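Local coordinates for lysosome-associated membrane glycoprotein 2 (Mus musculus, PDB 5GV3), which helps lysosome biogenesis, autophagy and lysosomal pH regulation, directly inhibiting the proton channel TMEM175 to facilitate acidification of the lumen, at residues 74-88 with 136-150. Sequence-based numbering, arbitrary orientation.
With NAG (2-acetamido-2-deoxy-beta-D-glucopyranose), chain M; NAG (2-acetamido-2-deoxy-beta-D-glucopyranose), chain O.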
loop_
_atom_site.group_PDB
_atom_site.type_symbol
_atom_site.label_atom_id
_atom_site.label_comp_id
_atom_site.label_asym_id
_atom_site.label_seq_id
_atom_site.Cartn_x
_atom_site.Cartn_y
_atom_site.Cartn_z
ATOM N N PHE A 74 0.402 2.258 -10.380
ATOM C CA PHE A 74 -0.004 1.287 -11.375
ATOM C C PHE A 74 0.226 1.903 -12.753
ATOM O O PHE A 74 -0.349 2.932 -13.070
ATOM C CB PHE A 74 -1.468 0.873 -11.182
ATOM C CG PHE A 74 -1.821 0.501 -9.764
ATOM C CD1 PHE A 74 -1.530 -0.767 -9.272
ATOM C CD2 PHE A 74 -2.467 1.405 -8.931
ATOM C CE1 PHE A 74 -1.855 -1.120 -7.966
ATOM C CE2 PHE A 74 -2.803 1.058 -7.629
ATOM C CZ PHE A 74 -2.493 -0.211 -7.147
ATOM N N THR A 75 1.109 1.306 -13.544
ATOM C CA THR A 75 1.438 1.836 -14.867
ATOM C C THR A 75 1.036 0.858 -15.961
ATOM O O THR A 75 1.511 -0.276 -15.989
ATOM C CB THR A 75 2.933 2.153 -15.016
ATOM O OG1 THR A 75 3.313 3.147 -14.054
ATOM C CG2 THR A 75 3.208 2.675 -16.418
ATOM N N LYS A 76 0.179 1.300 -16.870
ATOM C CA LYS A 76 -0.419 0.394 -17.839
ATOM C C LYS A 76 0.525 0.048 -18.994
ATOM O O LYS A 76 1.198 0.916 -19.536
ATOM C CB LYS A 76 -1.714 0.995 -18.382
ATOM C CG LYS A 76 -2.470 0.066 -19.319
ATOM C CD LYS A 76 -3.840 0.613 -19.663
ATOM C CE LYS A 76 -4.524 -0.249 -20.710
ATOM N NZ LYS A 76 -5.978 0.048 -20.812
ATOM N N GLU A 77 0.583 -1.245 -19.313
ATOM C CA GLU A 77 1.278 -1.810 -20.482
ATOM C C GLU A 77 2.804 -1.767 -20.401
ATOM O O GLU A 77 3.492 -1.482 -21.382
ATOM C CB GLU A 77 0.770 -1.148 -21.763
ATOM C CG GLU A 77 -0.637 -1.622 -22.128
ATOM C CD GLU A 77 -1.160 -1.008 -23.405
ATOM O OE1 GLU A 77 -0.378 -0.335 -24.107
ATOM O OE2 GLU A 77 -2.354 -1.209 -23.711
ATOM N N ALA A 78 3.308 -2.071 -19.207
ATOM C CA ALA A 78 4.725 -2.316 -18.957
ATOM C C ALA A 78 4.851 -3.840 -18.966
ATOM O O ALA A 78 5.872 -4.427 -18.512
ATOM C CB ALA A 78 5.187 -1.705 -17.655
ATOM N N SER A 79 3.682 -4.423 -19.302
ATOM C CA SER A 79 3.385 -5.830 -19.675
ATOM C C SER A 79 2.569 -6.718 -18.707
ATOM O O SER A 79 3.137 -7.648 -18.150
ATOM C CB SER A 79 4.690 -6.580 -19.997
ATOM O OG SER A 79 5.592 -6.617 -18.895
ATOM N N HIS A 80 1.253 -6.522 -18.551
ATOM C CA HIS A 80 0.480 -5.403 -19.093
ATOM C C HIS A 80 0.067 -4.280 -18.133
ATOM O O HIS A 80 -0.456 -3.267 -18.583
ATOM C CB HIS A 80 -0.767 -5.915 -19.807
ATOM C CG HIS A 80 -0.583 -6.056 -21.281
ATOM N ND1 HIS A 80 -0.836 -5.017 -22.153
ATOM C CD2 HIS A 80 -0.107 -7.073 -22.031
ATOM C CE1 HIS A 80 -0.569 -5.409 -23.384
ATOM N NE2 HIS A 80 -0.120 -6.651 -23.338
ATOM N N TYR A 81 0.208 -4.454 -16.826
ATOM C CA TYR A 81 0.327 -3.257 -15.999
ATOM C C TYR A 81 1.185 -3.606 -14.802
ATOM O O TYR A 81 1.159 -4.734 -14.308
ATOM C CB TYR A 81 -1.029 -2.643 -15.591
ATOM C CG TYR A 81 -1.868 -3.316 -14.514
ATOM C CD1 TYR A 81 -1.663 -3.034 -13.165
ATOM C CD2 TYR A 81 -2.927 -4.140 -14.849
ATOM C CE1 TYR A 81 -2.449 -3.610 -12.182
ATOM C CE2 TYR A 81 -3.721 -4.718 -13.874
ATOM C CZ TYR A 81 -3.478 -4.452 -12.543
ATOM O OH TYR A 81 -4.270 -5.026 -11.579
ATOM N N SER A 82 1.991 -2.641 -14.378
ATOM C CA SER A 82 2.927 -2.873 -13.291
ATOM C C SER A 82 2.455 -2.238 -12.006
ATOM O O SER A 82 1.880 -1.148 -12.011
ATOM C CB SER A 82 4.321 -2.350 -13.655
ATOM O OG SER A 82 4.269 -0.985 -14.036
ATOM N N ILE A 83 2.709 -2.942 -10.909
ATOM C CA ILE A 83 2.514 -2.421 -9.570
ATOM C C ILE A 83 3.895 -2.021 -9.096
ATOM O O ILE A 83 4.783 -2.860 -8.971
ATOM C CB ILE A 83 1.889 -3.455 -8.627
ATOM C CG1 ILE A 83 0.538 -3.920 -9.163
ATOM C CG2 ILE A 83 1.720 -2.874 -7.244
ATOM C CD1 ILE A 83 -0.018 -5.078 -8.411
ATOM N N HIS A 84 4.081 -0.730 -8.862
ATOM C CA HIS A 84 5.418 -0.169 -8.787
ATOM C C HIS A 84 5.467 1.009 -7.795
ATOM O O HIS A 84 4.429 1.547 -7.414
ATOM C CB HIS A 84 5.840 0.225 -10.215
ATOM C CG HIS A 84 7.126 0.983 -10.298
ATOM N ND1 HIS A 84 8.273 0.582 -9.659
ATOM C CD2 HIS A 84 7.444 2.104 -10.986
ATOM C CE1 HIS A 84 9.245 1.441 -9.928
ATOM N NE2 HIS A 84 8.759 2.380 -10.707
ATOM N N ASP A 85 6.670 1.400 -7.382
ATOM C CA ASP A 85 6.871 2.587 -6.547
ATOM C C ASP A 85 6.039 2.578 -5.268
ATOM O O ASP A 85 5.400 3.571 -4.931
ATOM C CB ASP A 85 6.542 3.865 -7.324
ATOM C CG ASP A 85 7.407 4.044 -8.550
ATOM O OD1 ASP A 85 8.621 3.785 -8.482
ATOM O OD2 ASP A 85 6.865 4.444 -9.592
ATOM N N ILE A 86 6.045 1.463 -4.558
ATOM C CA ILE A 86 5.388 1.425 -3.271
ATOM C C ILE A 86 6.245 2.219 -2.295
ATOM O O ILE A 86 7.431 1.940 -2.128
ATOM C CB ILE A 86 5.190 -0.007 -2.759
ATOM C CG1 ILE A 86 4.351 -0.813 -3.749
ATOM C CG2 ILE A 86 4.530 0.005 -1.383
ATOM C CD1 ILE A 86 4.242 -2.281 -3.401
ATOM N N VAL A 87 5.649 3.238 -1.691
ATOM C CA VAL A 87 6.381 4.124 -0.797
ATOM C C VAL A 87 5.639 4.332 0.519
ATOM O O VAL A 87 4.436 4.605 0.539
ATOM C CB VAL A 87 6.622 5.495 -1.449
ATOM C CG1 VAL A 87 7.227 6.459 -0.451
ATOM C CG2 VAL A 87 7.519 5.359 -2.668
ATOM N N LEU A 88 6.372 4.204 1.617
ATOM C CA LEU A 88 5.856 4.504 2.942
ATOM C C LEU A 88 6.583 5.716 3.510
ATOM O O LEU A 88 7.811 5.785 3.468
ATOM C CB LEU A 88 6.024 3.308 3.877
ATOM C CG LEU A 88 5.582 3.504 5.327
ATOM C CD1 LEU A 88 4.075 3.470 5.413
ATOM C CD2 LEU A 88 6.193 2.440 6.224
ATOM N N VAL A 136 12.102 -0.905 8.198
ATOM C CA VAL A 136 10.661 -1.131 8.135
ATOM C C VAL A 136 10.314 -2.509 7.576
ATOM O O VAL A 136 10.798 -2.901 6.518
ATOM C CB VAL A 136 9.968 -0.062 7.268
ATOM C CG1 VAL A 136 8.480 -0.321 7.208
ATOM C CG2 VAL A 136 10.241 1.343 7.816
ATOM N N VAL A 137 9.489 -3.254 8.304
ATOM C CA VAL A 137 8.930 -4.489 7.765
ATOM C C VAL A 137 7.492 -4.240 7.303
ATOM O O VAL A 137 6.624 -3.900 8.113
ATOM C CB VAL A 137 8.978 -5.619 8.803
ATOM C CG1 VAL A 137 8.228 -6.851 8.303
ATOM C CG2 VAL A 137 10.421 -5.966 9.131
ATOM N N GLN A 138 7.250 -4.395 6.003
ATOM C CA GLN A 138 5.926 -4.189 5.429
ATOM C C GLN A 138 5.216 -5.519 5.199
ATOM O O GLN A 138 5.788 -6.453 4.643
ATOM C CB GLN A 138 6.031 -3.414 4.113
ATOM C CG GLN A 138 6.835 -2.127 4.238
ATOM C CD GLN A 138 6.993 -1.389 2.928
ATOM O OE1 GLN A 138 6.463 -1.806 1.899
ATOM N NE2 GLN A 138 7.729 -0.282 2.960
ATOM N N LYS A 139 3.972 -5.611 5.659
ATOM C CA LYS A 139 3.166 -6.806 5.423
ATOM C C LYS A 139 1.858 -6.452 4.720
ATOM O O LYS A 139 1.160 -5.519 5.117
ATOM C CB LYS A 139 2.891 -7.543 6.735
ATOM C CG LYS A 139 4.123 -8.221 7.340
ATOM C CD LYS A 139 3.757 -8.992 8.601
ATOM C CE LYS A 139 4.956 -9.718 9.197
ATOM N NZ LYS A 139 5.456 -10.764 8.264
ATOM N N TYR A 140 1.549 -7.196 3.663
ATOM C CA TYR A 140 0.334 -6.999 2.868
ATOM C C TYR A 140 -0.406 -8.327 2.731
ATOM O O TYR A 140 0.230 -9.360 2.526
ATOM C CB TYR A 140 0.668 -6.458 1.472
ATOM C CG TYR A 140 1.573 -5.246 1.460
ATOM C CD1 TYR A 140 1.051 -3.971 1.556
ATOM C CD2 TYR A 140 2.955 -5.378 1.357
ATOM C CE1 TYR A 140 1.872 -2.858 1.546
ATOM C CE2 TYR A 140 3.788 -4.256 1.344
ATOM C CZ TYR A 140 3.228 -2.998 1.440
ATOM O OH TYR A 140 4.002 -1.861 1.436
ATOM N N TRP A 141 -1.733 -8.306 2.857
ATOM C CA TRP A 141 -2.529 -9.521 2.659
ATOM C C TRP A 141 -4.009 -9.243 2.361
ATOM O O TRP A 141 -4.443 -8.093 2.350
ATOM C CB TRP A 141 -2.405 -10.436 3.880
ATOM C CG TRP A 141 -3.143 -9.973 5.130
ATOM C CD1 TRP A 141 -4.370 -10.401 5.570
ATOM C CD2 TRP A 141 -2.681 -9.018 6.102
ATOM N NE1 TRP A 141 -4.702 -9.764 6.747
ATOM C CE2 TRP A 141 -3.684 -8.914 7.092
ATOM C CE3 TRP A 141 -1.522 -8.240 6.222
ATOM C CZ2 TRP A 141 -3.554 -8.054 8.189
ATOM C CZ3 TRP A 141 -1.399 -7.390 7.306
ATOM C CH2 TRP A 141 -2.411 -7.304 8.279
ATOM N N GLY A 142 -4.772 -10.305 2.107
ATOM C CA GLY A 142 -6.198 -10.194 1.829
ATOM C C GLY A 142 -6.447 -9.328 0.610
ATOM O O GLY A 142 -7.399 -8.557 0.573
ATOM N N ILE A 143 -5.590 -9.474 -0.394
ATOM C CA ILE A 143 -5.561 -8.575 -1.545
ATOM C C ILE A 143 -6.513 -8.998 -2.650
ATOM O O ILE A 143 -6.441 -10.123 -3.134
ATOM C CB ILE A 143 -4.136 -8.481 -2.135
ATOM C CG1 ILE A 143 -3.147 -8.003 -1.072
ATOM C CG2 ILE A 143 -4.122 -7.580 -3.371
ATOM C CD1 ILE A 143 -1.681 -8.194 -1.464
ATOM N N HIS A 144 -7.424 -8.098 -3.019
ATOM C CA HIS A 144 -8.215 -8.243 -4.235
ATOM C C HIS A 144 -8.033 -6.958 -5.028
ATOM O O HIS A 144 -8.522 -5.904 -4.618
ATOM C CB HIS A 144 -9.690 -8.489 -3.913
ATOM C CG HIS A 144 -9.935 -9.798 -3.234
ATOM N ND1 HIS A 144 -9.710 -9.980 -1.882
ATOM C CD2 HIS A 144 -10.320 -11.001 -3.713
ATOM C CE1 HIS A 144 -9.983 -11.231 -1.559
ATOM N NE2 HIS A 144 -10.354 -11.873 -2.653
ATOM N N LEU A 145 -7.350 -7.037 -6.163
ATOM C CA LEU A 145 -6.959 -5.823 -6.862
ATOM C C LEU A 145 -7.201 -5.852 -8.364
ATOM O O LEU A 145 -6.942 -6.857 -9.021
ATOM C CB LEU A 145 -5.482 -5.539 -6.593
ATOM C CG LEU A 145 -4.818 -4.404 -7.376
ATOM C CD1 LEU A 145 -5.477 -3.080 -7.057
ATOM C CD2 LEU A 145 -3.340 -4.347 -7.044
ATOM N N GLN A 146 -7.717 -4.749 -8.895
ATOM C CA GLN A 146 -7.708 -4.527 -10.338
ATOM C C GLN A 146 -7.575 -3.047 -10.667
ATOM O O GLN A 146 -8.437 -2.236 -10.336
ATOM C CB GLN A 146 -8.959 -5.091 -11.017
ATOM C CG GLN A 146 -8.865 -4.965 -12.545
ATOM C CD GLN A 146 -10.076 -5.510 -13.289
ATOM O OE1 GLN A 146 -11.117 -5.797 -12.697
ATOM N NE2 GLN A 146 -9.933 -5.669 -14.598
ATOM N N ALA A 147 -6.455 -2.701 -11.285
ATOM C CA ALA A 147 -6.268 -1.375 -11.842
ATOM C C ALA A 147 -6.732 -1.391 -13.288
ATOM O O ALA A 147 -6.819 -2.460 -13.901
ATOM C CB ALA A 147 -4.820 -0.948 -11.744
ATOM N N PHE A 148 -7.054 -0.213 -13.812
ATOM C CA PHE A 148 -7.474 -0.063 -15.198
ATOM C C PHE A 148 -8.630 -1.003 -15.502
ATOM O O PHE A 148 -8.504 -1.930 -16.296
ATOM C CB PHE A 148 -6.294 -0.304 -16.145
ATOM C CG PHE A 148 -5.050 0.453 -15.758
ATOM C CD1 PHE A 148 -4.950 1.816 -15.994
ATOM C CD2 PHE A 148 -3.985 -0.196 -15.155
ATOM C CE1 PHE A 148 -3.814 2.518 -15.629
ATOM C CE2 PHE A 148 -2.840 0.497 -14.792
ATOM C CZ PHE A 148 -2.754 1.857 -15.028
ATOM N N VAL A 149 -9.753 -0.768 -14.837
ATOM C CA VAL A 149 -10.932 -1.581 -15.038
ATOM C C VAL A 149 -11.640 -1.132 -16.309
ATOM O O VAL A 149 -11.928 0.049 -16.484
ATOM C CB VAL A 149 -11.891 -1.472 -13.852
ATOM C CG1 VAL A 149 -13.089 -2.378 -14.064
ATOM C CG2 VAL A 149 -11.168 -1.825 -12.554
ATOM N N GLN A 150 -11.932 -2.081 -17.190
ATOM C CA GLN A 150 -12.574 -1.750 -18.455
ATOM C C GLN A 150 -14.075 -1.997 -18.396
ATOM O O GLN A 150 -14.538 -2.885 -17.684
ATOM C CB GLN A 150 -11.949 -2.550 -19.597
ATOM C CG GLN A 150 -10.510 -2.165 -19.902
ATOM C CD GLN A 150 -9.884 -3.054 -20.955
ATOM O OE1 GLN A 150 -10.502 -4.012 -21.422
ATOM N NE2 GLN A 150 -8.650 -2.745 -21.334
HETATM C C1 NAG M . 0.470 -7.595 11.231
HETATM C C2 NAG M . -0.225 -8.070 12.515
HETATM C C3 NAG M . 0.166 -9.513 12.822
HETATM C C4 NAG M . -0.087 -10.401 11.610
HETATM C C5 NAG M . 0.597 -9.825 10.372
HETATM C C6 NAG M . 0.269 -10.591 9.112
HETATM C C7 NAG M . -0.817 -6.425 14.244
HETATM C C8 NAG M . -0.319 -5.593 15.390
HETATM N N2 NAG M . 0.091 -7.204 13.642
HETATM O O3 NAG M . -0.583 -9.987 13.933
HETATM O O4 NAG M . 0.405 -11.713 11.862
HETATM O O5 NAG M . 0.146 -8.481 10.157
HETATM O O6 NAG M . -1.100 -10.425 8.777
HETATM O O7 NAG M . -1.989 -6.394 13.878
HETATM C C1 NAG O . 4.956 6.802 -9.776
HETATM C C2 NAG O . 4.975 7.332 -11.212
HETATM C C3 NAG O . 5.602 8.728 -11.245
HETATM C C4 NAG O . 4.935 9.635 -10.213
HETATM C C5 NAG O . 4.922 8.949 -8.848
HETATM C C6 NAG O . 4.205 9.726 -7.772
HETATM C C7 NAG O . 5.653 6.452 -13.416
HETATM C C8 NAG O . 6.479 5.425 -14.134
HETATM N N2 NAG O . 5.708 6.415 -12.081
HETATM O O3 NAG O . 5.484 9.288 -12.547
HETATM O O4 NAG O . 5.639 10.868 -10.113
HETATM O O5 NAG O . 4.247 7.693 -8.961
HETATM O O6 NAG O . 4.014 8.920 -6.616
HETATM O O7 NAG O . 4.977 7.278 -14.019
HETATM O O HOH W 1 7.961 1.080 0.368
#
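Tyr81 to Leu88 runs across the bent strand containing Val136 to Gln146 at 120° to each of its arms, before and after the corner at Gly142, with axes 10.3 Å and 10.7 Å away. At one end, Ala147 N donates an almost straight hydrogen bond to Tyr81 OH (3.2 Å). The same tyrosine ring takes Ala147 CB over a face, 4.0 Å from its centroid, while Phe148 turns an edge toward that ring (offset edge-to-face, planes at 70°). The Phe148 ring lies between the Lys76 side chain and the Tyr81 ring: Lys76 CB sits over its face (CH-pi), and Phe74 O meets its edge at CZ (3.3 Å). Leu145 CD2 touches both Phe74 CE1 and Ile83 CD1, the latter tip to tip at 3.7 Å. Phe74, Tyr81, Leu145 and Ala147 are buried between two beta-sheets of the first lumenal domain, with Lys76 and Phe148 at the margin: the hairpin of strands 68-76 and 81-91 belongs to the four-stranded antiparallel sheet, and strand 136-146 to the larger mixed one. Gly142 and Ile143 form a G1 beta bulge opposite Cys125. Before that corner, the Ile86 and Tyr140 side chains pass in opposite directions, CG2 resting against OH. Tyr140 OH donates to Gln138 OE1 (2.5 Å), from above the amide plane, and is also hydrogen-bonded to Trp70 NE1, fixing the buried phenol. A water accepts from Gln138 NE2 and donates to Ile86 O, bridging the sheets. At the far end Leu88 crosses Val136 at a slant, CD2 to CG1 3.7 Å.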